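Local coordinates for RagA protein (Porphyromonas gingivalis, PDB 6SLN), which is a TonB-dependent receptor of the bacterial outer membrane that probably takes up peptides through its plugged beta-barrel, at residues Q130-P138 with E973-P984; D862-N873 with L920-N931. All blocks are in the same frame, centred on the assembly; numbering follows the deposited sequence.

Interaction 1: residues Q130-P138 with E973-P984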
loop_
_atom_site.group_PDB
_atom_site.type_symbol
_atom_site.label_atom_id
_atom_site.label_comp_id
_atom_site.label_asym_id
_atom_site.label_seq_id
_atom_site.Cartn_x
_atom_site.Cartn_y
_atom_site.Cartn_z
ATOM N N GLN A 130 -7.607 -0.342 39.297
ATOM C CA GLN A 130 -6.265 -0.931 39.329
ATOM C C GLN A 130 -5.526 -0.591 38.035
ATOM O O GLN A 130 -5.772 -1.196 36.986
ATOM C CB GLN A 130 -6.319 -2.442 39.554
ATOM C CG GLN A 130 -5.069 -2.986 40.253
ATOM C CD GLN A 130 -4.954 -4.507 40.254
ATOM O OE1 GLN A 130 -4.775 -5.121 41.310
ATOM N NE2 GLN A 130 -5.034 -5.119 39.073
ATOM N N VAL A 131 -4.588 0.355 38.137
ATOM C CA VAL A 131 -3.775 0.815 37.014
ATOM C C VAL A 131 -2.444 0.091 37.039
ATOM O O VAL A 131 -1.782 0.052 38.080
ATOM C CB VAL A 131 -3.527 2.330 37.079
ATOM C CG1 VAL A 131 -2.786 2.762 35.827
ATOM C CG2 VAL A 131 -4.834 3.106 37.289
ATOM N N MET A 132 -2.024 -0.442 35.894
ATOM C CA MET A 132 -0.671 -0.986 35.781
ATOM C C MET A 132 -0.181 -0.885 34.337
ATOM O O MET A 132 -0.910 -1.223 33.398
ATOM C CB MET A 132 -0.607 -2.440 36.277
ATOM C CG MET A 132 -0.447 -2.571 37.790
ATOM S SD MET A 132 -0.144 -4.256 38.313
ATOM C CE MET A 132 -1.775 -4.971 38.167
ATOM N N THR A 133 1.041 -0.392 34.171
ATOM C CA THR A 133 1.737 -0.364 32.890
ATOM C C THR A 133 2.909 -1.325 32.983
ATOM O O THR A 133 3.784 -1.158 33.840
ATOM C CB THR A 133 2.229 1.043 32.557
ATOM O OG1 THR A 133 1.255 2.004 32.988
ATOM C CG2 THR A 133 2.463 1.177 31.064
ATOM N N THR A 134 2.916 -2.337 32.125
ATOM C CA THR A 134 3.865 -3.433 32.242
ATOM C C THR A 134 5.135 -3.218 31.432
ATOM O O THR A 134 5.978 -4.121 31.378
ATOM C CB THR A 134 3.197 -4.737 31.809
ATOM O OG1 THR A 134 2.503 -4.525 30.576
ATOM C CG2 THR A 134 2.186 -5.206 32.869
ATOM N N SER A 135 5.278 -2.064 30.785
ATOM C CA SER A 135 6.461 -1.749 30.004
ATOM C C SER A 135 6.710 -0.251 30.123
ATOM O O SER A 135 5.772 0.551 30.135
ATOM C CB SER A 135 6.309 -2.175 28.532
ATOM O OG SER A 135 7.457 -1.837 27.759
ATOM N N GLY A 136 7.977 0.106 30.267
ATOM C CA GLY A 136 8.373 1.497 30.304
ATOM C C GLY A 136 8.541 2.101 28.944
ATOM O O GLY A 136 8.906 3.271 28.813
ATOM N N ASP A 137 8.298 1.297 27.922
ATOM C CA ASP A 137 8.290 1.771 26.553
ATOM C C ASP A 137 7.379 2.999 26.423
ATOM O O ASP A 137 6.223 2.955 26.864
ATOM C CB ASP A 137 7.814 0.629 25.662
ATOM C CG ASP A 137 7.867 0.964 24.204
ATOM O OD1 ASP A 137 7.196 1.956 23.795
ATOM O OD2 ASP A 137 8.547 0.202 23.471
ATOM N N PRO A 138 7.858 4.101 25.837
ATOM C CA PRO A 138 7.040 5.328 25.806
ATOM C C PRO A 138 5.700 5.147 25.125
ATOM O O PRO A 138 4.783 5.931 25.391
ATOM C CB PRO A 138 7.916 6.329 25.041
ATOM C CG PRO A 138 9.261 5.743 25.029
ATOM C CD PRO A 138 9.121 4.258 25.106
ATOM N N GLU A 973 6.232 -3.962 38.555
ATOM C CA GLU A 973 5.064 -3.660 37.735
ATOM C C GLU A 973 5.135 -4.293 36.353
ATOM O O GLU A 973 4.099 -4.459 35.705
ATOM C CB GLU A 973 4.898 -2.146 37.587
ATOM C CG GLU A 973 3.568 -1.699 36.978
ATOM C CD GLU A 973 3.381 -0.193 37.062
ATOM O OE1 GLU A 973 2.395 0.345 36.510
ATOM O OE2 GLU A 973 4.233 0.459 37.696
ATOM N N ALA A 974 6.319 -4.657 35.886
ATOM C CA ALA A 974 6.490 -4.953 34.467
ATOM C C ALA A 974 6.150 -6.413 34.185
ATOM O O ALA A 974 7.000 -7.245 33.876
ATOM C CB ALA A 974 7.904 -4.609 34.019
ATOM N N GLY A 975 4.873 -6.707 34.256
ATOM C CA GLY A 975 4.408 -8.030 33.887
ATOM C C GLY A 975 3.179 -8.421 34.681
ATOM O O GLY A 975 2.722 -7.709 35.569
ATOM N N GLY A 976 2.646 -9.579 34.331
ATOM C CA GLY A 976 1.470 -10.037 35.026
ATOM C C GLY A 976 1.779 -11.283 35.810
ATOM O O GLY A 976 1.978 -11.243 37.035
ATOM N N ASN A 977 1.811 -12.404 35.098
ATOM C CA ASN A 977 2.113 -13.682 35.717
ATOM C C ASN A 977 3.573 -14.064 35.572
ATOM O O ASN A 977 4.124 -14.754 36.448
ATOM C CB ASN A 977 1.228 -14.784 35.126
ATOM C CG ASN A 977 1.595 -15.112 33.713
ATOM O OD1 ASN A 977 1.770 -14.215 32.890
ATOM N ND2 ASN A 977 1.727 -16.403 33.415
ATOM N N VAL A 978 4.219 -13.611 34.503
ATOM C CA VAL A 978 5.661 -13.752 34.356
ATOM C C VAL A 978 6.242 -12.394 34.018
ATOM O O VAL A 978 5.732 -11.685 33.146
ATOM C CB VAL A 978 6.033 -14.793 33.283
ATOM C CG1 VAL A 978 5.397 -14.444 31.962
ATOM C CG2 VAL A 978 7.525 -14.873 33.145
ATOM N N GLY A 979 7.285 -12.004 34.774
ATOM C CA GLY A 979 8.185 -10.945 34.356
ATOM C C GLY A 979 9.299 -11.578 33.553
ATOM O O GLY A 979 9.902 -12.561 33.982
ATOM N N LYS A 980 9.533 -11.056 32.351
ATOM C CA LYS A 980 10.575 -11.617 31.503
ATOM C C LYS A 980 11.055 -10.553 30.528
ATOM O O LYS A 980 10.233 -9.883 29.899
ATOM C CB LYS A 980 10.064 -12.850 30.751
ATOM C CG LYS A 980 8.748 -12.621 30.032
ATOM C CD LYS A 980 8.468 -13.693 28.996
ATOM C CE LYS A 980 7.204 -13.337 28.181
ATOM N NZ LYS A 980 6.488 -14.534 27.603
ATOM N N ASN A 981 12.381 -10.430 30.399
ATOM C CA ASN A 981 13.043 -9.377 29.637
ATOM C C ASN A 981 12.253 -8.071 29.679
ATOM O O ASN A 981 11.799 -7.568 28.641
ATOM C CB ASN A 981 13.289 -9.815 28.187
ATOM C CG ASN A 981 14.182 -8.823 27.429
ATOM O OD1 ASN A 981 15.104 -8.228 28.001
ATOM N ND2 ASN A 981 13.893 -8.625 26.153
ATOM N N GLN A 982 12.083 -7.517 30.874
ATOM C CA GLN A 982 11.247 -6.341 31.030
ATOM C C GLN A 982 11.865 -5.124 30.354
ATOM O O GLN A 982 13.081 -4.916 30.393
ATOM C CB GLN A 982 11.015 -6.048 32.507
ATOM C CG GLN A 982 10.552 -7.239 33.314
ATOM C CD GLN A 982 10.638 -6.961 34.806
ATOM O OE1 GLN A 982 11.673 -6.505 35.306
ATOM N NE2 GLN A 982 9.551 -7.225 35.525
ATOM N N TYR A 983 11.016 -4.342 29.695
ATOM C CA TYR A 983 11.310 -2.942 29.436
ATOM C C TYR A 983 10.847 -2.210 30.691
ATOM O O TYR A 983 9.653 -1.936 30.839
ATOM C CB TYR A 983 10.598 -2.442 28.167
ATOM C CG TYR A 983 11.118 -1.119 27.634
ATOM C CD1 TYR A 983 11.414 -0.061 28.501
ATOM C CD2 TYR A 983 11.318 -0.927 26.276
ATOM C CE1 TYR A 983 11.893 1.150 28.031
ATOM C CE2 TYR A 983 11.816 0.293 25.789
ATOM C CZ TYR A 983 12.103 1.331 26.677
ATOM O OH TYR A 983 12.590 2.548 26.226
ATOM N N PRO A 984 11.738 -1.918 31.634
ATOM C CA PRO A 984 11.283 -1.430 32.944
ATOM C C PRO A 984 10.621 -0.065 32.826
ATOM O O PRO A 984 10.906 0.708 31.910
ATOM C CB PRO A 984 12.577 -1.347 33.763
ATOM C CG PRO A 984 13.634 -2.092 32.943
ATOM C CD PRO A 984 13.207 -1.988 31.531
HETATM O O HOH W 1 8.270 -4.938 30.124
#
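Glu-973 reaches Thr-133 with an extended side chain, illustrating how a loop of a TonB-dependent receptor can be tied to the plug through one side-chain-to-backbone and one backbone-to-backbone hydrogen bond. Two hydrogen bonds join the segments directly. Thr-133 N gives a nearly straight bond (170°) to Glu-973 OE1, 2.8 Å away, arriving on the anti side, somewhat out of the carboxylate plane. Because Glu-973 has CG anti to the backbone N (chi1 -169°) and no bend beyond it, the chain runs straight out and brings OE1 to the backbone N of Thr-133; the other oxygen, OE2, forms a salt bridge with Arg-928, so each carboxylate oxygen has a partner, which probably fixes its rotation. The second bond runs from Gly-136 N to Tyr-983 O, at 2.7 Å, with the donor well above the carbonyl plane. A water adds an indirect link, donating to Thr-134 O at 2.7 Å and accepting from Tyr-983 N at 2.8 Å.

Packing centres on the Tyr-983 ring. The backbone N of Asp-137 lies over one face, displaced toward the rim, and Asp-137 CB makes a CH-pi contact 4.1 Å from the ring centroid. The Asp-137 N-H points instead to Ser-135 OG in an ST turn, which shapes the backbone laid across the ring. The phenol OH bonds beyond the contact to Ala-340 N, and Asp-137 is held by Thr-139 and Ala-379. Elsewhere, the methyl CG2 of Thr-134 rests against Gly-975 N at 3.4 Å, beside the inverse gamma turn centred on Ala-974.

The contact is buried. Strand 129-132 pairs antiparallel with strand 143-146 within the plug, while 973-984 belongs to the connection between barrel strands 951-964 and 986-996. Short strand 978-979 runs beside strand 857-873, and helix 390-396 packs against Asn-981 and Pro-984.

Interaction 2: residues D862-N873 with L920-N931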
loop_
_atom_site.group_PDB
_atom_site.type_symbol
_atom_site.label_atom_id
_atom_site.label_comp_id
_atom_site.label_asym_id
_atom_site.label_seq_id
_atom_site.Cartn_x
_atom_site.Cartn_y
_atom_site.Cartn_z
ATOM N N ASP A 862 2.526 11.925 45.454
ATOM C CA ASP A 862 1.473 10.987 45.096
ATOM C C ASP A 862 2.064 9.584 45.191
ATOM O O ASP A 862 2.983 9.237 44.439
ATOM C CB ASP A 862 0.923 11.295 43.704
ATOM C CG ASP A 862 0.020 12.517 43.692
ATOM O OD1 ASP A 862 0.547 13.646 43.662
ATOM O OD2 ASP A 862 -1.216 12.356 43.716
ATOM N N PHE A 863 1.561 8.797 46.137
ATOM C CA PHE A 863 1.934 7.400 46.287
ATOM C C PHE A 863 0.815 6.486 45.809
ATOM O O PHE A 863 -0.363 6.852 45.789
ATOM C CB PHE A 863 2.225 7.036 47.735
ATOM C CG PHE A 863 3.385 7.732 48.324
ATOM C CD1 PHE A 863 3.270 9.032 48.769
ATOM C CD2 PHE A 863 4.575 7.061 48.507
ATOM C CE1 PHE A 863 4.327 9.657 49.352
ATOM C CE2 PHE A 863 5.637 7.680 49.081
ATOM C CZ PHE A 863 5.518 8.984 49.504
ATOM N N ALA A 864 1.213 5.258 45.496
ATOM C CA ALA A 864 0.327 4.216 45.010
ATOM C C ALA A 864 0.955 2.871 45.352
ATOM O O ALA A 864 2.183 2.740 45.402
ATOM C CB ALA A 864 0.105 4.343 43.497
ATOM N N TYR A 865 0.113 1.868 45.584
ATOM C CA TYR A 865 0.659 0.553 45.885
ATOM C C TYR A 865 -0.209 -0.561 45.306
ATOM O O TYR A 865 -1.403 -0.391 45.022
ATOM C CB TYR A 865 0.847 0.354 47.392
ATOM C CG TYR A 865 -0.371 0.648 48.224
ATOM C CD1 TYR A 865 -0.628 1.931 48.681
ATOM C CD2 TYR A 865 -1.248 -0.364 48.581
ATOM C CE1 TYR A 865 -1.737 2.204 49.455
ATOM C CE2 TYR A 865 -2.363 -0.103 49.358
ATOM C CZ TYR A 865 -2.598 1.179 49.792
ATOM O OH TYR A 865 -3.708 1.435 50.548
ATOM N N ILE A 866 0.437 -1.708 45.122
ATOM C CA ILE A 866 -0.167 -2.924 44.608
ATOM C C ILE A 866 0.332 -4.047 45.509
ATOM O O ILE A 866 1.499 -4.438 45.426
ATOM C CB ILE A 866 0.204 -3.176 43.139
ATOM C CG1 ILE A 866 -0.335 -2.052 42.258
ATOM C CG2 ILE A 866 -0.305 -4.518 42.657
ATOM C CD1 ILE A 866 -1.831 -2.095 42.060
ATOM N N VAL A 867 -0.539 -4.549 46.379
ATOM C CA VAL A 867 -0.196 -5.553 47.382
ATOM C C VAL A 867 -0.868 -6.870 47.022
ATOM O O VAL A 867 -2.027 -6.891 46.598
ATOM C CB VAL A 867 -0.621 -5.098 48.792
ATOM C CG1 VAL A 867 -0.257 -6.150 49.827
ATOM C CG2 VAL A 867 0.015 -3.756 49.126
ATOM N N GLY A 868 -0.150 -7.971 47.205
ATOM C CA GLY A 868 -0.667 -9.253 46.790
ATOM C C GLY A 868 -0.288 -9.668 45.388
ATOM O O GLY A 868 -0.758 -10.720 44.928
ATOM N N LYS A 869 0.560 -8.890 44.707
ATOM C CA LYS A 869 1.075 -9.263 43.396
ATOM C C LYS A 869 2.207 -10.275 43.544
ATOM O O LYS A 869 3.138 -10.082 44.335
ATOM C CB LYS A 869 1.546 -8.016 42.637
ATOM C CG LYS A 869 2.073 -8.254 41.221
ATOM C CD LYS A 869 1.676 -7.088 40.301
ATOM C CE LYS A 869 2.645 -6.867 39.154
ATOM N NZ LYS A 869 2.893 -8.055 38.274
ATOM N N TRP A 870 2.094 -11.376 42.812
ATOM C CA TRP A 870 3.166 -12.327 42.603
ATOM C C TRP A 870 3.452 -12.387 41.111
ATOM O O TRP A 870 2.665 -11.917 40.279
ATOM C CB TRP A 870 2.805 -13.713 43.157
ATOM C CG TRP A 870 2.285 -13.625 44.569
ATOM C CD1 TRP A 870 1.004 -13.327 44.956
ATOM C CD2 TRP A 870 3.045 -13.777 45.783
ATOM N NE1 TRP A 870 0.923 -13.307 46.336
ATOM C CE2 TRP A 870 2.158 -13.580 46.862
ATOM C CE3 TRP A 870 4.376 -14.077 46.059
ATOM C CZ2 TRP A 870 2.565 -13.672 48.185
ATOM C CZ3 TRP A 870 4.784 -14.163 47.394
ATOM C CH2 TRP A 870 3.885 -13.956 48.430
ATOM N N MET A 871 4.605 -12.949 40.777
ATOM C CA MET A 871 5.078 -12.942 39.405
ATOM C C MET A 871 6.179 -13.977 39.299
ATOM O O MET A 871 7.018 -14.090 40.194
ATOM C CB MET A 871 5.599 -11.559 39.001
ATOM C CG MET A 871 5.564 -11.303 37.494
ATOM S SD MET A 871 5.610 -9.548 37.045
ATOM C CE MET A 871 6.971 -8.955 38.073
ATOM N N ILE A 872 6.145 -14.759 38.233
ATOM C CA ILE A 872 7.238 -15.682 37.968
ATOM C C ILE A 872 8.346 -14.887 37.293
ATOM O O ILE A 872 8.119 -14.241 36.267
ATOM C CB ILE A 872 6.777 -16.859 37.097
ATOM C CG1 ILE A 872 5.642 -17.591 37.794
ATOM C CG2 ILE A 872 7.938 -17.796 36.764
ATOM C CD1 ILE A 872 4.840 -18.432 36.881
ATOM N N ASN A 873 9.536 -14.906 37.890
ATOM C CA ASN A 873 10.686 -14.204 37.346
ATOM C C ASN A 873 11.374 -15.124 36.355
ATOM O O ASN A 873 12.342 -15.812 36.672
ATOM C CB ASN A 873 11.637 -13.765 38.444
ATOM C CG ASN A 873 12.662 -12.775 37.941
ATOM O OD1 ASN A 873 12.951 -12.741 36.745
ATOM N ND2 ASN A 873 13.198 -11.944 38.843
ATOM N N LEU A 920 11.419 -18.740 41.917
ATOM C CA LEU A 920 10.976 -18.000 40.731
ATOM C C LEU A 920 9.614 -17.352 40.944
ATOM O O LEU A 920 9.315 -16.357 40.282
ATOM C CB LEU A 920 10.915 -18.844 39.445
ATOM C CG LEU A 920 12.170 -19.595 39.000
ATOM C CD1 LEU A 920 12.041 -20.051 37.563
ATOM C CD2 LEU A 920 13.404 -18.735 39.183
ATOM N N LEU A 921 8.765 -17.871 41.829
ATOM C CA LEU A 921 7.510 -17.163 42.114
ATOM C C LEU A 921 7.791 -16.116 43.182
ATOM O O LEU A 921 7.877 -16.433 44.364
ATOM C CB LEU A 921 6.401 -18.112 42.555
ATOM C CG LEU A 921 5.023 -17.439 42.705
ATOM C CD1 LEU A 921 4.554 -16.751 41.392
ATOM C CD2 LEU A 921 3.958 -18.419 43.257
ATOM N N GLU A 922 7.922 -14.858 42.780
ATOM C CA GLU A 922 8.337 -13.817 43.706
ATOM C C GLU A 922 7.180 -12.901 44.077
ATOM O O GLU A 922 6.282 -12.648 43.273
ATOM C CB GLU A 922 9.468 -12.976 43.116
ATOM C CG GLU A 922 10.741 -13.744 42.863
ATOM C CD GLU A 922 11.835 -12.840 42.344
ATOM O OE1 GLU A 922 11.919 -11.699 42.848
ATOM O OE2 GLU A 922 12.588 -13.252 41.429
ATOM N N ASN A 923 7.237 -12.390 45.305
ATOM C CA ASN A 923 6.363 -11.314 45.757
ATOM C C ASN A 923 6.624 -10.017 45.000
ATOM O O ASN A 923 7.507 -9.230 45.379
ATOM C CB ASN A 923 6.559 -11.087 47.251
ATOM C CG ASN A 923 5.494 -10.212 47.843
ATOM O OD1 ASN A 923 5.102 -9.196 47.254
ATOM N ND2 ASN A 923 4.996 -10.603 49.007
ATOM N N ALA A 924 5.857 -9.776 43.935
ATOM C CA ALA A 924 6.025 -8.583 43.119
ATOM C C ALA A 924 5.154 -7.416 43.592
ATOM O O ALA A 924 4.854 -6.512 42.800
ATOM C CB ALA A 924 5.750 -8.903 41.647
ATOM N N SER A 925 4.752 -7.408 44.862
ATOM C CA SER A 925 4.047 -6.254 45.407
ATOM C C SER A 925 4.993 -5.062 45.518
ATOM O O SER A 925 6.221 -5.214 45.580
ATOM C CB SER A 925 3.453 -6.575 46.780
ATOM O OG SER A 925 2.988 -7.904 46.828
ATOM N N PHE A 926 4.418 -3.860 45.546
ATOM C CA PHE A 926 5.285 -2.690 45.536
ATOM C C PHE A 926 4.527 -1.440 45.948
ATOM O O PHE A 926 3.322 -1.322 45.737
ATOM C CB PHE A 926 5.922 -2.469 44.159
ATOM C CG PHE A 926 4.932 -2.146 43.065
ATOM C CD1 PHE A 926 4.616 -0.826 42.755
ATOM C CD2 PHE A 926 4.334 -3.160 42.328
ATOM C CE1 PHE A 926 3.712 -0.530 41.727
ATOM C CE2 PHE A 926 3.445 -2.862 41.299
ATOM C CZ PHE A 926 3.141 -1.544 41.003
ATOM N N LEU A 927 5.266 -0.512 46.538
ATOM C CA LEU A 927 4.826 0.853 46.771
ATOM C C LEU A 927 5.679 1.763 45.901
ATOM O O LEU A 927 6.907 1.631 45.875
ATOM C CB LEU A 927 4.970 1.210 48.244
ATOM C CG LEU A 927 5.108 2.661 48.679
ATOM C CD1 LEU A 927 3.766 3.342 48.610
ATOM C CD2 LEU A 927 5.674 2.735 50.102
ATOM N N ARG A 928 5.040 2.653 45.158
ATOM C CA ARG A 928 5.761 3.545 44.265
ATOM C C ARG A 928 5.412 4.984 44.603
ATOM O O ARG A 928 4.233 5.357 44.623
ATOM C CB ARG A 928 5.437 3.243 42.807
ATOM C CG ARG A 928 6.567 3.599 41.860
ATOM C CD ARG A 928 6.514 2.687 40.648
ATOM N NE ARG A 928 7.604 1.729 40.634
ATOM C CZ ARG A 928 7.701 0.703 39.796
ATOM N NH1 ARG A 928 6.758 0.489 38.890
ATOM N NH2 ARG A 928 8.756 -0.110 39.871
ATOM N N LEU A 929 6.430 5.780 44.894
ATOM C CA LEU A 929 6.270 7.226 44.914
ATOM C C LEU A 929 6.085 7.642 43.469
ATOM O O LEU A 929 7.053 7.748 42.718
ATOM C CB LEU A 929 7.481 7.898 45.550
ATOM C CG LEU A 929 7.453 9.420 45.601
ATOM C CD1 LEU A 929 6.122 9.916 46.138
ATOM C CD2 LEU A 929 8.608 9.955 46.440
ATOM N N LYS A 930 4.832 7.820 43.050
ATOM C CA LYS A 930 4.559 8.072 41.637
ATOM C C LYS A 930 4.910 9.495 41.241
ATOM O O LYS A 930 5.463 9.725 40.164
ATOM C CB LYS A 930 3.097 7.788 41.322
ATOM C CG LYS A 930 2.783 6.330 41.214
ATOM C CD LYS A 930 2.090 6.036 39.908
ATOM C CE LYS A 930 3.089 5.754 38.788
ATOM N NZ LYS A 930 3.619 4.369 38.863
ATOM N N ASN A 931 4.634 10.454 42.107
ATOM C CA ASN A 931 4.814 11.848 41.758
ATOM C C ASN A 931 5.311 12.594 42.982
ATOM O O ASN A 931 4.750 12.449 44.072
ATOM C CB ASN A 931 3.491 12.439 41.248
ATOM C CG ASN A 931 3.598 13.901 40.885
ATOM O OD1 ASN A 931 3.972 14.242 39.769
ATOM N ND2 ASN A 931 3.251 14.775 41.826
#
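Asp-862 to Ile-866 pair antiparallel with Phe-926 to Asn-931, the axes of strands 862-867 and 926-931 approaching to 4.6 Å at 146° between their directions; a classic beta bulge places Lys-930 and Asn-931 opposite Asp-862, and pairing resumes between Met-871 and Glu-922 after both strands are interrupted, around Gly-868 and around Ala-924 and Ser-925. At the non-hydrogen-bonded pair Phe-863 and Leu-929, methyl CD1 of Leu-929 sits over the ring centre, 3.6 Å from the centroid, while CD1 of Leu-927 comes 3.8 Å from CD2 of Phe-863. Trp-870, on the same face, lays its six-membered ring against Asn-923, whose CB is 3.6 Å from CZ3. The amide of Asn-923 is turned 48° from that ring, its OD1 accepting from Ser-925 N in an Asx turn. On the other face, Ile-866 and Phe-926 point the same way, CG1 3.7 Å from CZ. Near the far end, Asn-873 ND2 donates to Glu-922 OE2 at 3.0 Å, arriving above the carboxylate plane; Arg-876 and Lys-968 also bridge to that carboxylate.

These neighbouring barrel strands are flanked by strands 844-853 and 951-964. Phe-848 stacks on Phe-863, strand 792-802 packs near Trp-870 and Leu-921, and helix 874-879 follows Asn-873.

Overall arrangement
Interaction 1 joins plug to loop and interaction 2 joins two strands of the barrel wall, their centres about 11 Å apart. The loop carries the link between them: Asn-977 O lies 2.7 Å from Ile-872 N, and Gly-975 O the same distance from Lys-869 NZ, both probable hydrogen bonds, while Val-978 packs against Ile-872. Lys-930 extends the connection to Gln-123 in the plug region. Along the chain, interaction 2 lies within the long span of chain that interaction 1 closes. Residues 973-984 also meet the bound peptide, through hydrogen bonds from Lys-980 NZ and packing by Asn-977 and Val-978, consistent with a loop that joins wall, plug and peptide.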